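Local coordinates for nicotinate phosphoribosyltransferase (Porphyromonas gingivalis, PDB 2IM5), which probably makes nicotinate D-ribonucleotide from nicotinate and 5-phospho-alpha-D-ribose 1-diphosphate with the use of ATP, a step of NAD(+) biosynthesis, at residues A137-R149 / F171-L183. Numbering follows the deposited sequence.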
ATOM      1  N   ALA A 137     -11.983 -10.292  20.937  1.00 28.18           N
ATOM      2  CA  ALA A 137     -10.904 -11.190  20.537  1.00 29.47           C
ATOM      3  C   ALA A 137      -9.579 -10.739  21.155  1.00 30.50           C
ATOM      4  O   ALA A 137      -9.337  -9.546  21.329  1.00 30.00           O
ATOM      5  CB  ALA A 137     -10.787 -11.230  19.025  1.00 29.18           C
ATOM      6  N   GLU A 138      -8.734 -11.703  21.500  1.00 32.36           N
ATOM      7  CA  GLU A 138      -7.431 -11.413  22.089  1.00 34.47           C
ATOM      8  C   GLU A 138      -6.391 -12.292  21.420  1.00 33.37           C
ATOM      9  O   GLU A 138      -6.680 -13.422  21.017  1.00 34.49           O
ATOM     10  CB  GLU A 138      -7.438 -11.682  23.600  1.00 38.59           C
ATOM     11  CG  GLU A 138      -8.294 -10.723  24.404  1.00 44.36           C
ATOM     12  CD  GLU A 138      -7.782  -9.294  24.343  1.00 50.73           C
ATOM     13  OE1 GLU A 138      -7.572  -8.774  23.220  1.00 54.41           O
ATOM     14  OE2 GLU A 138      -7.594  -8.682  25.423  1.00 54.60           O
ATOM     15  N   PRO A 139      -5.160 -11.788  21.291  1.00 32.24           N
ATOM     16  CA  PRO A 139      -4.122 -12.593  20.651  1.00 31.78           C
ATOM     17  C   PRO A 139      -3.504 -13.627  21.591  1.00 32.36           C
ATOM     18  O   PRO A 139      -3.429 -13.419  22.801  1.00 32.92           O
ATOM     19  CB  PRO A 139      -3.115 -11.541  20.214  1.00 30.56           C
ATOM     20  CG  PRO A 139      -3.177 -10.562  21.341  1.00 31.06           C
ATOM     21  CD  PRO A 139      -4.664 -10.436  21.604  1.00 31.92           C
ATOM     22  N   ASP A 140      -3.089 -14.753  21.029  1.00 32.35           N
ATOM     23  CA  ASP A 140      -2.425 -15.785  21.811  1.00 33.13           C
ATOM     24  C   ASP A 140      -0.948 -15.425  21.696  1.00 32.03           C
ATOM     25  O   ASP A 140      -0.253 -15.873  20.787  1.00 32.93           O
ATOM     26  CB  ASP A 140      -2.666 -17.170  21.210  1.00 34.32           C
ATOM     27  CG  ASP A 140      -1.870 -18.250  21.913  1.00 36.19           C
ATOM     28  OD1 ASP A 140      -1.116 -17.921  22.860  1.00 37.47           O
ATOM     29  OD2 ASP A 140      -1.997 -19.426  21.516  1.00 36.75           O
ATOM     30  N   TRP A 141      -0.482 -14.594  22.615  1.00 31.91           N
ATOM     31  CA  TRP A 141       0.897 -14.147  22.586  1.00 33.12           C
ATOM     32  C   TRP A 141       1.927 -15.258  22.493  1.00 33.68           C
ATOM     33  O   TRP A 141       2.986 -15.070  21.901  1.00 34.36           O
ATOM     34  CB  TRP A 141       1.166 -13.257  23.791  1.00 31.86           C
ATOM     35  CG  TRP A 141       0.484 -11.947  23.655  1.00 31.93           C
ATOM     36  CD1 TRP A 141      -0.610 -11.508  24.349  1.00 31.75           C
ATOM     37  CD2 TRP A 141       0.827 -10.900  22.740  1.00 32.44           C
ATOM     38  NE1 TRP A 141      -0.968 -10.249  23.923  1.00 31.44           N
ATOM     39  CE2 TRP A 141      -0.104  -9.852  22.935  1.00 32.42           C
ATOM     40  CE3 TRP A 141       1.832 -10.747  21.772  1.00 32.85           C
ATOM     41  CZ2 TRP A 141      -0.060  -8.662  22.196  1.00 32.18           C
ATOM     42  CZ3 TRP A 141       1.876  -9.563  21.035  1.00 32.15           C
ATOM     43  CH2 TRP A 141       0.933  -8.536  21.254  1.00 33.00           C
ATOM     44  N   LYS A 142       1.615 -16.417  23.059  1.00 34.69           N
ATOM     45  CA  LYS A 142       2.542 -17.534  23.007  1.00 35.70           C
ATOM     46  C   LYS A 142       2.735 -17.927  21.552  1.00 35.14           C
ATOM     47  O   LYS A 142       3.854 -18.176  21.106  1.00 35.68           O
ATOM     48  CB  LYS A 142       2.004 -18.724  23.802  1.00 37.76           C
ATOM     49  CG  LYS A 142       2.936 -19.929  23.796  1.00 41.67           C
ATOM     50  CD  LYS A 142       2.486 -20.993  24.788  1.00 42.99           C
ATOM     51  CE  LYS A 142       3.507 -22.116  24.880  1.00 45.71           C
ATOM     52  NZ  LYS A 142       3.174 -23.080  25.973  1.00 48.57           N
ATOM     53  N   GLN A 143       1.636 -17.982  20.811  1.00 34.73           N
ATOM     54  CA  GLN A 143       1.715 -18.333  19.403  1.00 35.96           C
ATOM     55  C   GLN A 143       2.392 -17.230  18.593  1.00 34.70           C
ATOM     56  O   GLN A 143       3.187 -17.509  17.693  1.00 35.45           O
ATOM     57  CB  GLN A 143       0.333 -18.593  18.816  1.00 37.46           C
ATOM     58  CG  GLN A 143       0.424 -18.991  17.355  1.00 41.44           C
ATOM     59  CD  GLN A 143      -0.920 -19.178  16.702  1.00 44.04           C
ATOM     60  OE1 GLN A 143      -1.762 -19.926  17.199  1.00 46.09           O
ATOM     61  NE2 GLN A 143      -1.131 -18.505  15.572  1.00 42.96           N
ATOM     62  N   VAL A 144       2.059 -15.981  18.895  1.00 33.67           N
ATOM     63  CA  VAL A 144       2.667 -14.857  18.194  1.00 32.54           C
ATOM     64  C   VAL A 144       4.186 -14.968  18.337  1.00 33.34           C
ATOM     65  O   VAL A 144       4.912 -14.935  17.347  1.00 34.11           O
ATOM     66  CB  VAL A 144       2.197 -13.503  18.779  1.00 30.30           C
ATOM     67  CG1 VAL A 144       2.952 -12.363  18.126  1.00 28.11           C
ATOM     68  CG2 VAL A 144       0.698 -13.330  18.559  1.00 29.65           C
ATOM     69  N   GLU A 145       4.657 -15.110  19.573  1.00 34.01           N
ATOM     70  CA  GLU A 145       6.087 -15.234  19.845  1.00 35.27           C
ATOM     71  C   GLU A 145       6.704 -16.370  19.031  1.00 34.27           C
ATOM     72  O   GLU A 145       7.686 -16.175  18.311  1.00 33.43           O
ATOM     73  CB  GLU A 145       6.324 -15.514  21.332  1.00 37.41           C
ATOM     74  CG  GLU A 145       5.985 -14.372  22.283  1.00 42.06           C
ATOM     75  CD  GLU A 145       6.968 -13.219  22.187  1.00 46.51           C
ATOM     76  OE1 GLU A 145       8.185 -13.484  22.070  1.00 49.07           O
ATOM     77  OE2 GLU A 145       6.528 -12.049  22.243  1.00 48.26           O
ATOM     78  N   GLU A 146       6.105 -17.554  19.148  1.00 34.39           N
ATOM     79  CA  GLU A 146       6.584 -18.758  18.473  1.00 34.00           C
ATOM     80  C   GLU A 146       6.557 -18.801  16.948  1.00 32.94           C
ATOM     81  O   GLU A 146       7.576 -19.092  16.318  1.00 33.13           O
ATOM     82  CB  GLU A 146       5.848 -19.983  19.023  1.00 35.17           C
ATOM     83  CG  GLU A 146       6.339 -20.410  20.402  1.00 40.89           C
ATOM     84  CD  GLU A 146       5.508 -21.537  21.007  1.00 43.70           C
ATOM     85  OE1 GLU A 146       5.206 -22.523  20.290  1.00 45.22           O
ATOM     86  OE2 GLU A 146       5.166 -21.433  22.208  1.00 45.46           O
ATOM     87  N   VAL A 147       5.407 -18.535  16.342  1.00 31.07           N
ATOM     88  CA  VAL A 147       5.330 -18.582  14.882  1.00 30.54           C
ATOM     89  C   VAL A 147       6.140 -17.476  14.203  1.00 28.57           C
ATOM     90  O   VAL A 147       6.689 -17.683  13.125  1.00 27.99           O
ATOM     91  CB  VAL A 147       3.865 -18.500  14.374  1.00 30.75           C
ATOM     92  CG1 VAL A 147       3.049 -19.636  14.967  1.00 32.45           C
ATOM     93  CG2 VAL A 147       3.255 -17.152  14.736  1.00 31.50           C
ATOM     94  N   THR A 148       6.213 -16.308  14.830  1.00 26.97           N
ATOM     95  CA  THR A 148       6.961 -15.202  14.250  1.00 25.76           C
ATOM     96  C   THR A 148       8.447 -15.557  14.243  1.00 26.74           C
ATOM     97  O   THR A 148       9.160 -15.300  13.267  1.00 24.41           O
ATOM     98  CB  THR A 148       6.732 -13.895  15.037  1.00 24.73           C
ATOM     99  OG1 THR A 148       5.324 -13.633  15.124  1.00 22.77           O
ATOM    100  CG2 THR A 148       7.414 -12.727  14.336  1.00 24.15           C
ATOM    101  N   ARG A 149       8.912 -16.160  15.331  1.00 28.51           N
ATOM    102  CA  ARG A 149      10.309 -16.554  15.399  1.00 31.29           C
ATOM    103  C   ARG A 149      10.595 -17.585  14.309  1.00 30.75           C
ATOM    104  O   ARG A 149      11.597 -17.489  13.601  1.00 30.93           O
ATOM    105  CB  ARG A 149      10.649 -17.144  16.770  1.00 34.04           C
ATOM    106  CG  ARG A 149      12.050 -17.723  16.805  1.00 42.12           C
ATOM    107  CD  ARG A 149      12.463 -18.222  18.183  1.00 48.14           C
ATOM    108  NE  ARG A 149      13.801 -18.817  18.137  1.00 51.89           N
ATOM    109  CZ  ARG A 149      14.457 -19.296  19.191  1.00 52.89           C
ATOM    110  NH1 ARG A 149      13.907 -19.258  20.403  1.00 53.68           N
ATOM    111  NH2 ARG A 149      15.667 -19.814  19.031  1.00 52.38           N
ATOM    112  N   PHE A 171      -3.707  -6.990  13.559  1.00 20.95           N
ATOM    113  CA  PHE A 171      -4.652  -7.274  14.633  1.00 20.08           C
ATOM    114  C   PHE A 171      -4.698  -6.037  15.526  1.00 18.66           C
ATOM    115  O   PHE A 171      -5.761  -5.616  15.972  1.00 19.66           O
ATOM    116  CB  PHE A 171      -4.194  -8.486  15.453  1.00 21.83           C
ATOM    117  CG  PHE A 171      -5.164  -8.886  16.539  1.00 21.71           C
ATOM    118  CD1 PHE A 171      -6.234  -9.736  16.263  1.00 23.94           C
ATOM    119  CD2 PHE A 171      -5.017  -8.397  17.831  1.00 21.94           C
ATOM    120  CE1 PHE A 171      -7.140 -10.094  17.266  1.00 22.36           C
ATOM    121  CE2 PHE A 171      -5.917  -8.745  18.839  1.00 22.94           C
ATOM    122  CZ  PHE A 171      -6.978  -9.595  18.555  1.00 21.30           C
ATOM    123  N   SER A 172      -3.529  -5.462  15.779  1.00 18.74           N
ATOM    124  CA  SER A 172      -3.402  -4.262  16.603  1.00 19.67           C
ATOM    125  C   SER A 172      -1.992  -3.699  16.441  1.00 20.37           C
ATOM    126  O   SER A 172      -1.099  -4.377  15.925  1.00 17.78           O
ATOM    127  CB  SER A 172      -3.626  -4.592  18.080  1.00 20.51           C
ATOM    128  OG  SER A 172      -2.633  -5.488  18.547  1.00 21.92           O
ATOM    129  N   LEU A 173      -1.797  -2.466  16.899  1.00 20.34           N
ATOM    130  CA  LEU A 173      -0.490  -1.817  16.827  1.00 22.62           C
ATOM    131  C   LEU A 173       0.480  -2.656  17.660  1.00 23.33           C
ATOM    132  O   LEU A 173       1.622  -2.912  17.264  1.00 24.43           O
ATOM    133  CB  LEU A 173      -0.569  -0.407  17.427  1.00 21.96           C
ATOM    134  CG  LEU A 173       0.470   0.674  17.073  1.00 23.23           C
ATOM    135  CD1 LEU A 173       0.680   1.564  18.297  1.00 20.71           C
ATOM    136  CD2 LEU A 173       1.792   0.075  16.645  1.00 20.85           C
ATOM    137  N   GLU A 174       0.003  -3.081  18.821  1.00 24.21           N
ATOM    138  CA  GLU A 174       0.791  -3.878  19.749  1.00 24.41           C
ATOM    139  C   GLU A 174       1.288  -5.165  19.100  1.00 22.07           C
ATOM    140  O   GLU A 174       2.442  -5.543  19.266  1.00 21.22           O
ATOM    141  CB  GLU A 174      -0.049  -4.187  20.987  1.00 27.01           C
ATOM    142  CG  GLU A 174       0.654  -5.008  22.039  1.00 33.44           C
ATOM    143  CD  GLU A 174      -0.151  -5.082  23.314  1.00 38.08           C
ATOM    144  OE1 GLU A 174      -1.360  -5.408  23.240  1.00 40.61           O
ATOM    145  OE2 GLU A 174       0.422  -4.810  24.387  1.00 42.06           O
ATOM    146  N   VAL A 175       0.418  -5.838  18.355  1.00 20.83           N
ATOM    147  CA  VAL A 175       0.829  -7.061  17.677  1.00 20.80           C
ATOM    148  C   VAL A 175       1.865  -6.767  16.575  1.00 20.89           C
ATOM    149  O   VAL A 175       2.885  -7.458  16.487  1.00 19.76           O
ATOM    150  CB  VAL A 175      -0.379  -7.797  17.069  1.00 20.61           C
ATOM    151  CG1 VAL A 175       0.093  -8.897  16.136  1.00 18.71           C
ATOM    152  CG2 VAL A 175      -1.245  -8.379  18.186  1.00 19.52           C
ATOM    153  N   GLU A 176       1.618  -5.752  15.743  1.00 20.15           N
ATOM    154  CA  GLU A 176       2.575  -5.430  14.682  1.00 20.93           C
ATOM    155  C   GLU A 176       3.911  -5.013  15.291  1.00 20.21           C
ATOM    156  O   GLU A 176       4.970  -5.368  14.780  1.00 20.05           O
ATOM    157  CB  GLU A 176       2.066  -4.302  13.763  1.00 20.83           C
ATOM    158  CG  GLU A 176       3.124  -3.871  12.732  1.00 21.37           C
ATOM    159  CD  GLU A 176       2.662  -2.798  11.722  1.00 24.55           C
ATOM    160  OE1 GLU A 176       1.724  -2.013  12.014  1.00 22.57           O
ATOM    161  OE2 GLU A 176       3.275  -2.731  10.629  1.00 23.03           O
ATOM    162  N   ASP A 177       3.850  -4.268  16.388  1.00 21.07           N
ATOM    163  CA  ASP A 177       5.050  -3.798  17.070  1.00 23.66           C
ATOM    164  C   ASP A 177       5.909  -4.968  17.543  1.00 23.98           C
ATOM    165  O   ASP A 177       7.104  -5.027  17.263  1.00 24.41           O
ATOM    166  CB  ASP A 177       4.661  -2.933  18.272  1.00 25.89           C
ATOM    167  CG  ASP A 177       5.845  -2.197  18.876  1.00 28.76           C
ATOM    168  OD1 ASP A 177       6.990  -2.674  18.744  1.00 33.37           O
ATOM    169  OD2 ASP A 177       5.632  -1.141  19.502  1.00 31.48           O
ATOM    170  N   ARG A 178       5.295  -5.895  18.270  1.00 24.33           N
ATOM    171  CA  ARG A 178       6.019  -7.055  18.785  1.00 25.34           C
ATOM    172  C   ARG A 178       6.513  -7.970  17.667  1.00 23.45           C
ATOM    173  O   ARG A 178       7.632  -8.471  17.723  1.00 23.16           O
ATOM    174  CB  ARG A 178       5.135  -7.842  19.761  1.00 29.15           C
ATOM    175  CG  ARG A 178       5.816  -9.060  20.381  1.00 36.00           C
ATOM    176  CD  ARG A 178       7.183  -8.701  20.959  1.00 39.30           C
ATOM    177  NE  ARG A 178       7.902  -9.882  21.431  1.00 43.29           N
ATOM    178  CZ  ARG A 178       9.195  -9.895  21.750  1.00 44.83           C
ATOM    179  NH1 ARG A 178       9.922  -8.787  21.648  1.00 44.33           N
ATOM    180  NH2 ARG A 178       9.761 -11.017  22.174  1.00 45.82           N
ATOM    181  N   VAL A 179       5.680  -8.186  16.657  1.00 21.67           N
ATOM    182  CA  VAL A 179       6.053  -9.037  15.529  1.00 23.17           C
ATOM    183  C   VAL A 179       7.277  -8.466  14.816  1.00 24.70           C
ATOM    184  O   VAL A 179       8.179  -9.212  14.422  1.00 24.77           O
ATOM    185  CB  VAL A 179       4.886  -9.173  14.514  1.00 23.40           C
ATOM    186  CG1 VAL A 179       5.392  -9.765  13.197  1.00 24.08           C
ATOM    187  CG2 VAL A 179       3.795 -10.076  15.096  1.00 22.77           C
ATOM    188  N   THR A 180       7.301  -7.145  14.654  1.00 23.85           N
ATOM    189  CA  THR A 180       8.422  -6.473  14.007  1.00 24.81           C
ATOM    190  C   THR A 180       9.679  -6.667  14.847  1.00 25.17           C
ATOM    191  O   THR A 180      10.758  -6.917  14.319  1.00 24.53           O
ATOM    192  CB  THR A 180       8.152  -4.961  13.862  1.00 24.27           C
ATOM    193  OG1 THR A 180       6.996  -4.772  13.042  1.00 23.54           O
ATOM    194  CG2 THR A 180       9.349  -4.257  13.230  1.00 23.38           C
ATOM    195  N   ASP A 181       9.523  -6.549  16.161  1.00 26.59           N
ATOM    196  CA  ASP A 181      10.641  -6.713  17.085  1.00 28.62           C
ATOM    197  C   ASP A 181      11.229  -8.120  16.984  1.00 27.83           C
ATOM    198  O   ASP A 181      12.447  -8.294  16.931  1.00 28.70           O
ATOM    199  CB  ASP A 181      10.181  -6.467  18.519  1.00 31.16           C
ATOM    200  CG  ASP A 181      11.334  -6.194  19.457  1.00 34.92           C
ATOM    201  OD1 ASP A 181      12.423  -6.771  19.246  1.00 37.60           O
ATOM    202  OD2 ASP A 181      11.149  -5.409  20.411  1.00 39.54           O
ATOM    203  N   ILE A 182      10.356  -9.118  16.951  1.00 25.76           N
ATOM    204  CA  ILE A 182      10.788 -10.505  16.857  1.00 25.17           C
ATOM    205  C   ILE A 182      11.477 -10.798  15.528  1.00 24.61           C
ATOM    206  O   ILE A 182      12.530 -11.440  15.486  1.00 25.13           O
ATOM    207  CB  ILE A 182       9.592 -11.463  17.022  1.00 25.12           C
ATOM    208  CG1 ILE A 182       8.978 -11.282  18.412  1.00 27.85           C
ATOM    209  CG2 ILE A 182      10.040 -12.900  16.810  1.00 25.23           C
ATOM    210  CD1 ILE A 182       7.673 -12.026  18.612  1.00 30.01           C
ATOM    211  N   LEU A 183      10.880 -10.335  14.435  1.00 24.06           N
ATOM    212  CA  LEU A 183      11.464 -10.575  13.119  1.00 24.08           C
ATOM    213  C   LEU A 183      12.850  -9.946  13.018  1.00 22.59           C
ATOM    214  O   LEU A 183      13.773 -10.547  12.478  1.00 23.89           O
ATOM    215  CB  LEU A 183      10.545 -10.030  12.021  1.00 21.26           C
ATOM    216  CG  LEU A 183       9.296 -10.882  11.789  1.00 22.48           C
ATOM    217  CD1 LEU A 183       8.347 -10.205  10.804  1.00 21.11           C
ATOM    218  CD2 LEU A 183       9.728 -12.243  11.253  1.00 21.96           C
TER
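The helical segments 141-149 and 173-183, the first parts of helices 141-157 and 173-186, run the same way at 36° to each other, and Thr148 and Ile182 meet where their backbones draw close. The methyl CG2 of Thr148 lies 3.6 Å from CG2 of Ile182 and also touches Val179 and Leu183. It is placed there by chi1 of -55°, which turns CG2 anti to the backbone N. OG1 of this buried threonine gives its hydrogen to Val144 O at 2.6 Å; the carbonyl also accepts from Thr148 N, on the opposite face of its plane. CG1 of Val144 packs on CG2 of Val179.

A salt bridge borders this apolar seam. Arg178 grips Glu145 side-on: NE meets OE2 at 2.7 Å and NH2 meets OE1 at 2.9 Å. Both oxygens are met on their syn sides, and the carboxylate and guanidinium are nearly coplanar. Ile182 CG1 lies over one guanidinium face, offset toward the rim. Asp181 OD2 adds a long salt bridge to Arg178 NH1.

Toward the N-terminal ends, Trp141 CH2 comes within 3.6 Å of Glu174 CG and also touches Val175 CG2. Pro139 CG lies over one face of the Trp141 indole, offset toward the rim. Pro139 CD reaches Phe171 CE2 at 3.5 Å, while Ala137 O lies at the edge of the phenyl ring.

Phe171 also stacks with Tyr132 of helix 120-134. Helix 173-186 packs against helix 197-203 and, through Thr180 and Leu183, against strand 162-164 of the parallel sheet, consistent with an outer helix of the family's α/β barrel.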